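Local structure of thioredoxin reductase (Clostridium acetobutylicum ATCC 824, 6GNA) at residues V131-T136 and S223-Q228; P140-K145 and G216-K221; A256-C259 and P263-Y266. The protein probably uses electrons from ferredoxin, passed through its bound FAD and a redox-active disulfide, to reduce thioredoxin without needing a pyridine nucleotide. All blocks are in the same frame, centred on the assembly; numbering follows the deposited sequence.

Contact 1: residues V131-T136 and S223-Q228; sequences VGYCAT and SAPPEQ. With FAD (flavin-adenine dinucleotide), chain B.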
loop_
_atom_site.group_PDB
_atom_site.type_symbol
_atom_site.label_atom_id
_atom_site.label_comp_id
_atom_site.label_asym_id
_atom_site.label_seq_id
_atom_site.Cartn_x
_atom_site.Cartn_y
_atom_site.Cartn_z
ATOM N N VAL A 131 14.827 13.142 31.355
ATOM C CA VAL A 131 14.467 11.989 30.528
ATOM C C VAL A 131 14.865 12.278 29.094
ATOM O O VAL A 131 14.609 13.368 28.568
ATOM C CB VAL A 131 12.959 11.680 30.626
ATOM C CG1 VAL A 131 12.535 10.614 29.580
ATOM C CG2 VAL A 131 12.605 11.247 32.043
ATOM N N GLY A 132 15.440 11.278 28.433
ATOM C CA GLY A 132 15.732 11.383 27.019
ATOM C C GLY A 132 15.705 10.020 26.358
ATOM O O GLY A 132 15.593 8.984 27.017
ATOM N N TYR A 133 15.826 10.042 25.029
ATOM C CA TYR A 133 15.760 8.847 24.204
ATOM C C TYR A 133 17.089 8.493 23.551
ATOM O O TYR A 133 17.149 7.539 22.757
ATOM C CB TYR A 133 14.678 9.040 23.137
ATOM C CG TYR A 133 13.316 9.211 23.756
ATOM C CD1 TYR A 133 12.707 8.152 24.427
ATOM C CD2 TYR A 133 12.649 10.423 23.700
ATOM C CE1 TYR A 133 11.456 8.298 25.010
ATOM C CE2 TYR A 133 11.395 10.578 24.285
ATOM C CZ TYR A 133 10.803 9.506 24.927
ATOM O OH TYR A 133 9.559 9.667 25.510
ATOM N N CYS A 134 18.141 9.257 23.821
ATOM C CA CYS A 134 19.470 8.945 23.314
ATOM C C CYS A 134 20.490 9.264 24.399
ATOM O O CYS A 134 20.767 10.440 24.673
ATOM C CB CYS A 134 19.763 9.763 22.065
ATOM S SG CYS A 134 21.329 9.270 21.336
ATOM N N ALA A 135 21.066 8.223 24.995
ATOM C CA ALA A 135 22.014 8.426 26.084
ATOM C C ALA A 135 23.342 8.969 25.571
ATOM O O ALA A 135 23.909 9.899 26.156
ATOM C CB ALA A 135 22.225 7.124 26.854
ATOM N N THR A 136 23.869 8.392 24.492
ATOM C CA THR A 136 25.155 8.851 23.974
ATOM C C THR A 136 25.076 10.294 23.489
ATOM O O THR A 136 26.049 11.046 23.616
ATOM C CB THR A 136 25.632 7.924 22.857
ATOM O OG1 THR A 136 24.648 7.872 21.818
ATOM C CG2 THR A 136 25.846 6.516 23.379
ATOM N N SER A 223 13.813 2.905 18.269
ATOM C CA SER A 223 13.814 4.249 17.755
ATOM C C SER A 223 13.151 5.181 18.740
ATOM O O SER A 223 12.232 4.796 19.447
ATOM C CB SER A 223 13.055 4.303 16.422
ATOM O OG SER A 223 12.994 5.620 15.909
ATOM N N ALA A 224 13.673 6.391 18.836
ATOM C CA ALA A 224 12.992 7.405 19.604
ATOM C C ALA A 224 11.599 7.619 19.009
ATOM O O ALA A 224 11.353 7.265 17.856
ATOM C CB ALA A 224 13.771 8.710 19.514
ATOM N N PRO A 225 10.675 8.219 19.758
ATOM C CA PRO A 225 9.404 8.591 19.150
ATOM C C PRO A 225 9.651 9.480 17.950
ATOM O O PRO A 225 10.614 10.268 17.930
ATOM C CB PRO A 225 8.678 9.340 20.276
ATOM C CG PRO A 225 9.335 8.890 21.543
ATOM C CD PRO A 225 10.765 8.641 21.164
ATOM N N PRO A 226 8.806 9.396 16.921
ATOM C CA PRO A 226 9.159 10.038 15.646
ATOM C C PRO A 226 9.363 11.538 15.738
ATOM O O PRO A 226 10.228 12.083 15.038
ATOM C CB PRO A 226 7.993 9.662 14.722
ATOM C CG PRO A 226 6.915 9.134 15.620
ATOM C CD PRO A 226 7.598 8.567 16.812
ATOM N N GLU A 227 8.614 12.228 16.607
ATOM C CA GLU A 227 8.761 13.664 16.753
ATOM C C GLU A 227 10.067 14.036 17.449
ATOM O O GLU A 227 10.520 15.180 17.334
ATOM C CB GLU A 227 7.552 14.227 17.511
ATOM C CG GLU A 227 7.427 13.763 18.965
ATOM C CD GLU A 227 6.657 12.454 19.151
ATOM O OE1 GLU A 227 6.531 11.657 18.196
ATOM O OE2 GLU A 227 6.176 12.223 20.282
ATOM N N GLN A 228 10.681 13.106 18.170
ATOM C CA GLN A 228 12.011 13.317 18.734
ATOM C C GLN A 228 13.108 12.919 17.753
ATOM O O GLN A 228 14.134 13.606 17.652
ATOM C CB GLN A 228 12.172 12.526 20.043
ATOM C CG GLN A 228 11.116 12.873 21.089
ATOM C CD GLN A 228 11.109 14.341 21.428
ATOM O OE1 GLN A 228 12.161 14.976 21.488
ATOM N NE2 GLN A 228 9.919 14.898 21.631
HETATM P PA FAD B . 8.894 -3.147 11.341
HETATM O O1A FAD B . 8.524 -4.511 10.817
HETATM O O2A FAD B . 8.773 -2.866 12.818
HETATM O O5B FAD B . 10.400 -2.816 10.889
HETATM C C5B FAD B . 11.153 -1.825 11.577
HETATM C C4B FAD B . 12.636 -2.147 11.492
HETATM O O4B FAD B . 13.388 -0.934 11.422
HETATM C C3B FAD B . 13.105 -2.900 12.726
HETATM O O3B FAD B . 13.985 -3.965 12.360
HETATM C C2B FAD B . 13.841 -1.864 13.544
HETATM O O2B FAD B . 14.922 -2.429 14.289
HETATM C C1B FAD B . 14.328 -0.880 12.495
HETATM N N9A FAD B . 14.406 0.487 13.053
HETATM C C8A FAD B . 13.401 1.174 13.628
HETATM N N7A FAD B . 13.831 2.398 14.028
HETATM C C5A FAD B . 15.132 2.499 13.708
HETATM C C6A FAD B . 16.193 3.520 13.846
HETATM N N6A FAD B . 15.938 4.716 14.425
HETATM N N1A FAD B . 17.420 3.214 13.374
HETATM C C2A FAD B . 17.696 2.032 12.793
HETATM N N3A FAD B . 16.778 1.064 12.637
HETATM C C4A FAD B . 15.506 1.235 13.066
HETATM N N1 FAD B . 1.024 -8.448 9.701
HETATM C C2 FAD B . 0.352 -9.090 8.713
HETATM O O2 FAD B . -0.004 -8.437 7.710
HETATM N N3 FAD B . 0.051 -10.400 8.763
HETATM C C4 FAD B . 0.400 -11.165 9.804
HETATM O O4 FAD B . 0.110 -12.380 9.829
HETATM C C4X FAD B . 1.137 -10.541 10.929
HETATM N N5 FAD B . 1.521 -11.251 12.011
HETATM C C5X FAD B . 2.193 -10.658 13.022
HETATM C C6 FAD B . 2.578 -11.410 14.125
HETATM C C7 FAD B . 3.269 -10.812 15.171
HETATM C C7M FAD B . 3.684 -11.628 16.367
HETATM C C8 FAD B . 3.599 -9.365 15.112
HETATM C C8M FAD B . 4.348 -8.712 16.244
HETATM C C9 FAD B . 3.217 -8.611 14.010
HETATM C C9A FAD B . 2.526 -9.206 12.963
HETATM N N10 FAD B . 2.123 -8.443 11.847
HETATM C C10 FAD B . 1.444 -9.099 10.805
HETATM C "C1'" FAD B . 2.444 -7.016 11.753
HETATM C "C2'" FAD B . 3.592 -6.808 10.780
HETATM O "O2'" FAD B . 4.743 -7.487 11.289
HETATM C "C3'" FAD B . 3.903 -5.326 10.621
HETATM O "O3'" FAD B . 2.768 -4.648 10.079
HETATM C "C4'" FAD B . 5.100 -5.117 9.704
HETATM O "O4'" FAD B . 6.242 -5.791 10.248
HETATM C "C5'" FAD B . 5.399 -3.633 9.535
HETATM O "O5'" FAD B . 6.722 -3.498 9.036
HETATM P P FAD B . 7.498 -2.094 9.059
HETATM O O1P FAD B . 8.676 -2.196 8.121
HETATM O O2P FAD B . 6.531 -0.946 8.913
HETATM O O3P FAD B . 8.035 -2.013 10.577
#

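Contact 2: residues P140-K145 and G216-K221; sequences PLYKGK and GVFVLK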
loop_
_atom_site.group_PDB
_atom_site.type_symbol
_atom_site.label_atom_id
_atom_site.label_comp_id
_atom_site.label_asym_id
_atom_site.label_seq_id
_atom_site.Cartn_x
_atom_site.Cartn_y
_atom_site.Cartn_z
ATOM N N PRO A 140 27.579 14.107 27.572
ATOM C CA PRO A 140 28.352 15.144 28.279
ATOM C C PRO A 140 27.560 15.836 29.366
ATOM O O PRO A 140 28.143 16.281 30.361
ATOM C CB PRO A 140 28.754 16.117 27.161
ATOM C CG PRO A 140 28.694 15.319 25.911
ATOM C CD PRO A 140 27.573 14.330 26.115
ATOM N N LEU A 141 26.244 15.943 29.197
ATOM C CA LEU A 141 25.387 16.592 30.180
ATOM C C LEU A 141 25.351 15.826 31.497
ATOM O O LEU A 141 25.030 16.416 32.535
ATOM C CB LEU A 141 23.984 16.693 29.580
ATOM C CG LEU A 141 22.956 17.720 30.042
ATOM C CD1 LEU A 141 23.518 19.129 30.046
ATOM C CD2 LEU A 141 21.764 17.626 29.098
ATOM N N TYR A 142 25.682 14.530 31.475
ATOM C CA TYR A 142 25.633 13.674 32.655
ATOM C C TYR A 142 27.025 13.290 33.146
ATOM O O TYR A 142 27.174 12.347 33.928
ATOM C CB TYR A 142 24.745 12.451 32.390
ATOM C CG TYR A 142 23.319 12.895 32.199
ATOM C CD1 TYR A 142 22.483 13.095 33.287
ATOM C CD2 TYR A 142 22.828 13.190 30.932
ATOM C CE1 TYR A 142 21.180 13.545 33.116
ATOM C CE2 TYR A 142 21.533 13.642 30.754
ATOM C CZ TYR A 142 20.713 13.817 31.848
ATOM O OH TYR A 142 19.416 14.268 31.680
ATOM N N LYS A 143 28.045 14.036 32.739
ATOM C CA LYS A 143 29.377 13.800 33.265
ATOM C C LYS A 143 29.356 14.007 34.772
ATOM O O LYS A 143 28.877 15.036 35.259
ATOM C CB LYS A 143 30.367 14.764 32.610
ATOM C CG LYS A 143 31.806 14.528 33.017
ATOM C CD LYS A 143 32.754 15.532 32.359
ATOM C CE LYS A 143 34.159 15.433 32.944
ATOM N NZ LYS A 143 35.131 16.349 32.278
ATOM N N GLY A 144 29.854 13.017 35.510
ATOM C CA GLY A 144 29.859 13.076 36.961
ATOM C C GLY A 144 28.496 13.000 37.613
ATOM O O GLY A 144 28.379 13.316 38.803
ATOM N N LYS A 145 27.463 12.601 36.873
ATOM C CA LYS A 145 26.115 12.441 37.399
ATOM C C LYS A 145 25.696 10.974 37.328
ATOM O O LYS A 145 26.397 10.124 36.774
ATOM C CB LYS A 145 25.126 13.348 36.644
ATOM C CG LYS A 145 25.451 14.849 36.766
ATOM C CD LYS A 145 24.327 15.736 36.243
ATOM C CE LYS A 145 24.590 17.213 36.537
ATOM N NZ LYS A 145 23.582 18.099 35.891
ATOM N N GLY A 216 19.573 11.222 35.415
ATOM C CA GLY A 216 18.994 11.017 34.103
ATOM C C GLY A 216 18.370 9.642 34.009
ATOM O O GLY A 216 18.817 8.690 34.645
ATOM N N VAL A 217 17.307 9.556 33.215
ATOM C CA VAL A 217 16.709 8.290 32.820
ATOM C C VAL A 217 16.611 8.302 31.308
ATOM O O VAL A 217 15.935 9.170 30.734
ATOM C CB VAL A 217 15.319 8.056 33.440
ATOM C CG1 VAL A 217 14.689 6.768 32.871
ATOM C CG2 VAL A 217 15.420 7.991 34.967
ATOM N N PHE A 218 17.278 7.357 30.663
ATOM C CA PHE A 218 17.187 7.193 29.222
ATOM C C PHE A 218 16.388 5.948 28.885
ATOM O O PHE A 218 16.707 4.841 29.337
ATOM C CB PHE A 218 18.567 7.163 28.570
ATOM C CG PHE A 218 19.284 8.473 28.674
ATOM C CD1 PHE A 218 18.985 9.502 27.802
ATOM C CD2 PHE A 218 20.225 8.692 29.668
ATOM C CE1 PHE A 218 19.627 10.733 27.906
ATOM C CE2 PHE A 218 20.871 9.923 29.784
ATOM C CZ PHE A 218 20.569 10.944 28.902
ATOM N N VAL A 219 15.372 6.131 28.046
ATOM C CA VAL A 219 14.487 5.068 27.612
ATOM C C VAL A 219 14.914 4.724 26.190
ATOM O O VAL A 219 14.705 5.523 25.270
ATOM C CB VAL A 219 13.034 5.559 27.683
ATOM C CG1 VAL A 219 12.098 4.588 27.016
ATOM C CG2 VAL A 219 12.646 5.807 29.146
ATOM N N LEU A 220 15.559 3.566 26.008
ATOM C CA LEU A 220 16.251 3.233 24.756
ATOM C C LEU A 220 15.563 2.069 24.052
ATOM O O LEU A 220 15.752 0.900 24.409
ATOM C CB LEU A 220 17.726 2.946 24.990
ATOM C CG LEU A 220 18.537 4.085 25.621
ATOM C CD1 LEU A 220 20.010 3.685 25.587
ATOM C CD2 LEU A 220 18.295 5.420 24.905
ATOM N N LYS A 221 14.838 2.402 23.002
ATOM C CA LYS A 221 14.098 1.456 22.191
ATOM C C LYS A 221 14.716 1.460 20.789
ATOM O O LYS A 221 15.730 2.118 20.535
ATOM C CB LYS A 221 12.609 1.831 22.224
ATOM C CG LYS A 221 12.004 1.721 23.626
ATOM C CD LYS A 221 10.519 2.096 23.705
ATOM C CE LYS A 221 10.037 2.109 25.152
ATOM N NZ LYS A 221 8.587 2.426 25.342
#

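Contact 3: residues A256-C259 and P263-Y266; sequences AGDC and PYQY. With FAD (flavin-adenine dinucleotide), chain B.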
loop_
_atom_site.group_PDB
_atom_site.type_symbol
_atom_site.label_atom_id
_atom_site.label_comp_id
_atom_site.label_asym_id
_atom_site.label_seq_id
_atom_site.Cartn_x
_atom_site.Cartn_y
_atom_site.Cartn_z
ATOM N N ALA A 256 6.633 5.364 5.657
ATOM C CA ALA A 256 5.999 4.160 5.138
ATOM C C ALA A 256 5.953 3.080 6.203
ATOM O O ALA A 256 6.905 2.906 6.976
ATOM C CB ALA A 256 6.787 3.642 3.930
ATOM N N GLY A 257 4.853 2.325 6.204
ATOM C CA GLY A 257 4.679 1.187 7.066
ATOM C C GLY A 257 3.973 1.490 8.366
ATOM O O GLY A 257 3.157 2.419 8.441
ATOM N N ASP A 258 4.246 0.686 9.395
ATOM C CA ASP A 258 3.508 0.843 10.642
ATOM C C ASP A 258 3.677 2.244 11.220
ATOM O O ASP A 258 2.807 2.708 11.961
ATOM C CB ASP A 258 3.969 -0.148 11.712
ATOM C CG ASP A 258 3.511 -1.581 11.497
ATOM O OD1 ASP A 258 2.780 -1.875 10.516
ATOM O OD2 ASP A 258 3.909 -2.427 12.348
ATOM N N CYS A 259 4.796 2.915 10.932
ATOM C CA CYS A 259 5.018 4.250 11.478
ATOM C C CYS A 259 4.012 5.277 10.970
ATOM O O CYS A 259 3.935 6.365 11.552
ATOM C CB CYS A 259 6.459 4.732 11.240
ATOM S SG CYS A 259 6.872 5.286 9.564
ATOM N N PRO A 263 -3.906 0.093 9.405
ATOM C CA PRO A 263 -3.661 -1.255 9.941
ATOM C C PRO A 263 -2.175 -1.620 9.944
ATOM O O PRO A 263 -1.473 -1.271 8.997
ATOM C CB PRO A 263 -4.431 -2.157 8.977
ATOM C CG PRO A 263 -4.425 -1.415 7.691
ATOM C CD PRO A 263 -4.511 0.037 8.062
ATOM N N TYR A 264 -1.701 -2.306 10.980
ATOM C CA TYR A 264 -0.304 -2.712 11.027
ATOM C C TYR A 264 -0.204 -4.061 10.327
ATOM O O TYR A 264 -0.276 -5.108 10.968
ATOM C CB TYR A 264 0.178 -2.822 12.474
ATOM C CG TYR A 264 0.015 -1.550 13.276
ATOM C CD1 TYR A 264 0.525 -0.344 12.813
ATOM C CD2 TYR A 264 -0.637 -1.556 14.501
ATOM C CE1 TYR A 264 0.381 0.819 13.543
ATOM C CE2 TYR A 264 -0.784 -0.398 15.238
ATOM C CZ TYR A 264 -0.274 0.787 14.755
ATOM O OH TYR A 264 -0.418 1.943 15.486
ATOM N N GLN A 265 -0.055 -4.031 9.004
ATOM C CA GLN A 265 0.020 -5.247 8.198
ATOM C C GLN A 265 1.162 -5.169 7.187
ATOM O O GLN A 265 1.581 -4.080 6.795
ATOM C CB GLN A 265 -1.292 -5.464 7.433
ATOM C CG GLN A 265 -2.552 -5.635 8.275
ATOM C CD GLN A 265 -2.650 -6.993 8.939
ATOM O OE1 GLN A 265 -3.504 -7.804 8.585
ATOM N NE2 GLN A 265 -1.775 -7.252 9.901
ATOM N N TYR A 266 1.653 -6.328 6.759
ATOM C CA TYR A 266 2.737 -6.389 5.778
ATOM C C TYR A 266 2.445 -5.795 4.397
ATOM O O TYR A 266 3.265 -5.052 3.865
ATOM C CB TYR A 266 3.152 -7.848 5.547
ATOM C CG TYR A 266 3.612 -8.595 6.776
ATOM C CD1 TYR A 266 4.725 -8.179 7.493
ATOM C CD2 TYR A 266 2.950 -9.739 7.199
ATOM C CE1 TYR A 266 5.151 -8.871 8.611
ATOM C CE2 TYR A 266 3.369 -10.436 8.314
ATOM C CZ TYR A 266 4.468 -9.999 9.016
ATOM O OH TYR A 266 4.886 -10.693 10.127
HETATM P PA FAD B . 8.894 -3.147 11.341
HETATM O O1A FAD B . 8.524 -4.511 10.817
HETATM O O2A FAD B . 8.773 -2.866 12.818
HETATM O O5B FAD B . 10.400 -2.816 10.889
HETATM C C5B FAD B . 11.153 -1.825 11.577
HETATM C C4B FAD B . 12.636 -2.147 11.492
HETATM O O4B FAD B . 13.388 -0.934 11.422
HETATM C C3B FAD B . 13.105 -2.900 12.726
HETATM O O3B FAD B . 13.985 -3.965 12.360
HETATM C C2B FAD B . 13.841 -1.864 13.544
HETATM O O2B FAD B . 14.922 -2.429 14.289
HETATM C C1B FAD B . 14.328 -0.880 12.495
HETATM N N9A FAD B . 14.406 0.487 13.053
HETATM C C8A FAD B . 13.401 1.174 13.628
HETATM N N7A FAD B . 13.831 2.398 14.028
HETATM C C5A FAD B . 15.132 2.499 13.708
HETATM C C6A FAD B . 16.193 3.520 13.846
HETATM N N6A FAD B . 15.938 4.716 14.425
HETATM N N1A FAD B . 17.420 3.214 13.374
HETATM C C2A FAD B . 17.696 2.032 12.793
HETATM N N3A FAD B . 16.778 1.064 12.637
HETATM C C4A FAD B . 15.506 1.235 13.066
HETATM N N1 FAD B . 1.024 -8.448 9.701
HETATM C C2 FAD B . 0.352 -9.090 8.713
HETATM O O2 FAD B . -0.004 -8.437 7.710
HETATM N N3 FAD B . 0.051 -10.400 8.763
HETATM C C4 FAD B . 0.400 -11.165 9.804
HETATM O O4 FAD B . 0.110 -12.380 9.829
HETATM C C4X FAD B . 1.137 -10.541 10.929
HETATM N N5 FAD B . 1.521 -11.251 12.011
HETATM C C5X FAD B . 2.193 -10.658 13.022
HETATM C C6 FAD B . 2.578 -11.410 14.125
HETATM C C7 FAD B . 3.269 -10.812 15.171
HETATM C C7M FAD B . 3.684 -11.628 16.367
HETATM C C8 FAD B . 3.599 -9.365 15.112
HETATM C C8M FAD B . 4.348 -8.712 16.244
HETATM C C9 FAD B . 3.217 -8.611 14.010
HETATM C C9A FAD B . 2.526 -9.206 12.963
HETATM N N10 FAD B . 2.123 -8.443 11.847
HETATM C C10 FAD B . 1.444 -9.099 10.805
HETATM C "C1'" FAD B . 2.444 -7.016 11.753
HETATM C "C2'" FAD B . 3.592 -6.808 10.780
HETATM O "O2'" FAD B . 4.743 -7.487 11.289
HETATM C "C3'" FAD B . 3.903 -5.326 10.621
HETATM O "O3'" FAD B . 2.768 -4.648 10.079
HETATM C "C4'" FAD B . 5.100 -5.117 9.704
HETATM O "O4'" FAD B . 6.242 -5.791 10.248
HETATM C "C5'" FAD B . 5.399 -3.633 9.535
HETATM O "O5'" FAD B . 6.722 -3.498 9.036
HETATM P P FAD B . 7.498 -2.094 9.059
HETATM O O1P FAD B . 8.676 -2.196 8.121
HETATM O O2P FAD B . 6.531 -0.946 8.913
HETATM O O3P FAD B . 8.035 -2.013 10.577
HETATM O O HOH W 1 1.979 -1.295 7.934
#

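Contact 1: residues V131-T136 and S223-Q228
The side chain of Tyr133 receives Ala224, Pro225 and Gln228 one after another, an example of how a single aromatic ring can hold a loop and a helix start together. Ser223, which precedes them, looks the other way, toward the cofactor. Its hydroxyl lies opposite the backbone N (chi1 178°) and donates to Ala224 O, OG to O 3.0 Å, in the carbonyl plane and on a lone pair; the same OG accepts a weak bond of 3.4 Å from the adenine amino group N6A of FAD. One hydroxyl thus ties the local backbone to the rim of the adenine.

Ala224 has the CA nearest that of Tyr133, and its methyl CB rests 3.7 Å from Tyr133 CB, at the root of the aromatic side chain. Pro225 then covers the ring itself. Its CD sits 3.5 Å from the centroid of the Tyr133 ring and only 7° off the ring normal, a CH-pi contact centred over one face, while Pro225 CG reaches on toward Tyr133 CZ. Pro225 is also the N-cap residue of helix 226-229, and Gln228 N bonds back to Pro225 O. That first turn brings Gln228 round to Tyr133, where the aliphatic Gln228 CG approaches the ring obliquely, 3.9 Å from Tyr133 CD2. The phenol end is held separately, by a hydrogen bond of Tyr133 OH to Glu123.

Immediately after Tyr133 comes Cys134, disulfide-bonded to Cys137. The contact therefore joins the entrance of a CxxC motif, probably the redox-active disulfide, as in low-molecular-weight thioredoxin reductases, to the chain that leaves strand 216-220 and reaches the adenine end of the FAD site.

Contact 2: residues P140-K145 and G216-K221
Tyr142 and Phe218 share one conformation: in each, CG stands opposite the carbonyl carbon (chi1 near -66° in both), and the ring is turned nearly square to its stem. The side chains come from opposite directions, and with these torsions the edge of Phe218 meets the face of Tyr142. The planes stand at 83°, and the centroids of the two rings are 5.3 Å apart. The meeting is offset: Phe218 CZ lies 3.4 Å from Tyr142 CE2, toward one side of the tyrosine ring.

The other flank of the tyrosine reaches Gly216. Here Tyr142 CE1 comes within 3.5 Å of Gly216 CA, approaching the backbone obliquely; the lack of a side chain on this residue lets the ring settle close to the strand. Val147, on strand 146-151, also touches both aromatic side chains, making a small buried cluster.

Tyr142 begins a type II beta turn, closed by a hydrogen bond of 3.0 Å from Lys145 N to Tyr142 O, with Gly144 taking the positive phi of the turn. Lys143, Gly144 and Lys145 are exposed, while Tyr142, at the start of the turn, points its ring inward. Strand 146-151, which follows, pairs with 216-220, Gly216 bonding to Ile146 and Thr148. The loop before strand 146-151 thus packs its tyrosine against the start of the neighbouring strand 216-220, in a five-stranded parallel sheet packed against helices, as in the Rossmann-like second domain of the pyridine nucleotide-disulphide oxidoreductase family.

Contact 3: residues A256-C259 and P263-Y266
In the FAD pocket, where the chain runs from strand 253-255 into helix 266-286, Asp258 and Tyr264 pack side by side, next to the cofactor. Asp258 OD1 lies 3.4 Å from Tyr264 CB, and the carboxylate passes alongside the start of the aromatic side chain; at the ring edge Tyr264 CE1 approaches Asp258 O. The backbone at Tyr264 fits an inverse gamma turn, with a weak closing bond, and Gln265 and Tyr266 follow at the flavin.

Asp258 grips the cofactor twice. Its backbone N donates to phosphate oxygen O2P at 2.8 Å, and OD1 accepts the ribityl hydroxyl O3' at 2.8 Å. A water also donates to OD1 and to Gln265 O, linking the two segments where direct polar bonds are lacking.

Gln265 and Tyr266 lie against opposite faces of the flavin pyrimidine ring. The Gln265 chain bends at chi2 (-75°), folding its amide back so that NE2 donates to Tyr264 O at 2.8 Å, from above the carbonyl plane, and stands 3.1 Å from FAD N1. On the other face, N1 is 3.3 Å above the Tyr266 ring plane, toward its rim. Gln265 also packs on Gln274 of the second subunit, so the pocket here borders the dimer interface.

Tyr266 N donates to FAD O2 at 2.8 Å with an N-H...O angle of 160°. Since this amide begins helix 266-286, bond and helix end together would draw electron density toward C2=O, and may favour the negative charge that a reduced flavin carries around N1 and O2.

How the contacts relate
Contacts 1 and 2 share one sheet, through its neighbouring strands 131-132 and 216-220, with Gly132 O to Val219 N 3.0 Å, and the contact centres are about 11 Å apart. Contact 3 stands apart, its centre about 21 Å from that of contact 1 and about 31 Å from that of contact 2. FAD bridges contacts 1 and 3, whose nearest atoms are about 6 Å apart: contact 1 meets its adenine, contact 3 its phosphate, ribityl chain and flavin. Cys134 SG is nevertheless 30.0 Å from FAD N5, too far for direct exchange, so electron transfer probably requires a domain rearrangement, as in other thioredoxin reductases of this size.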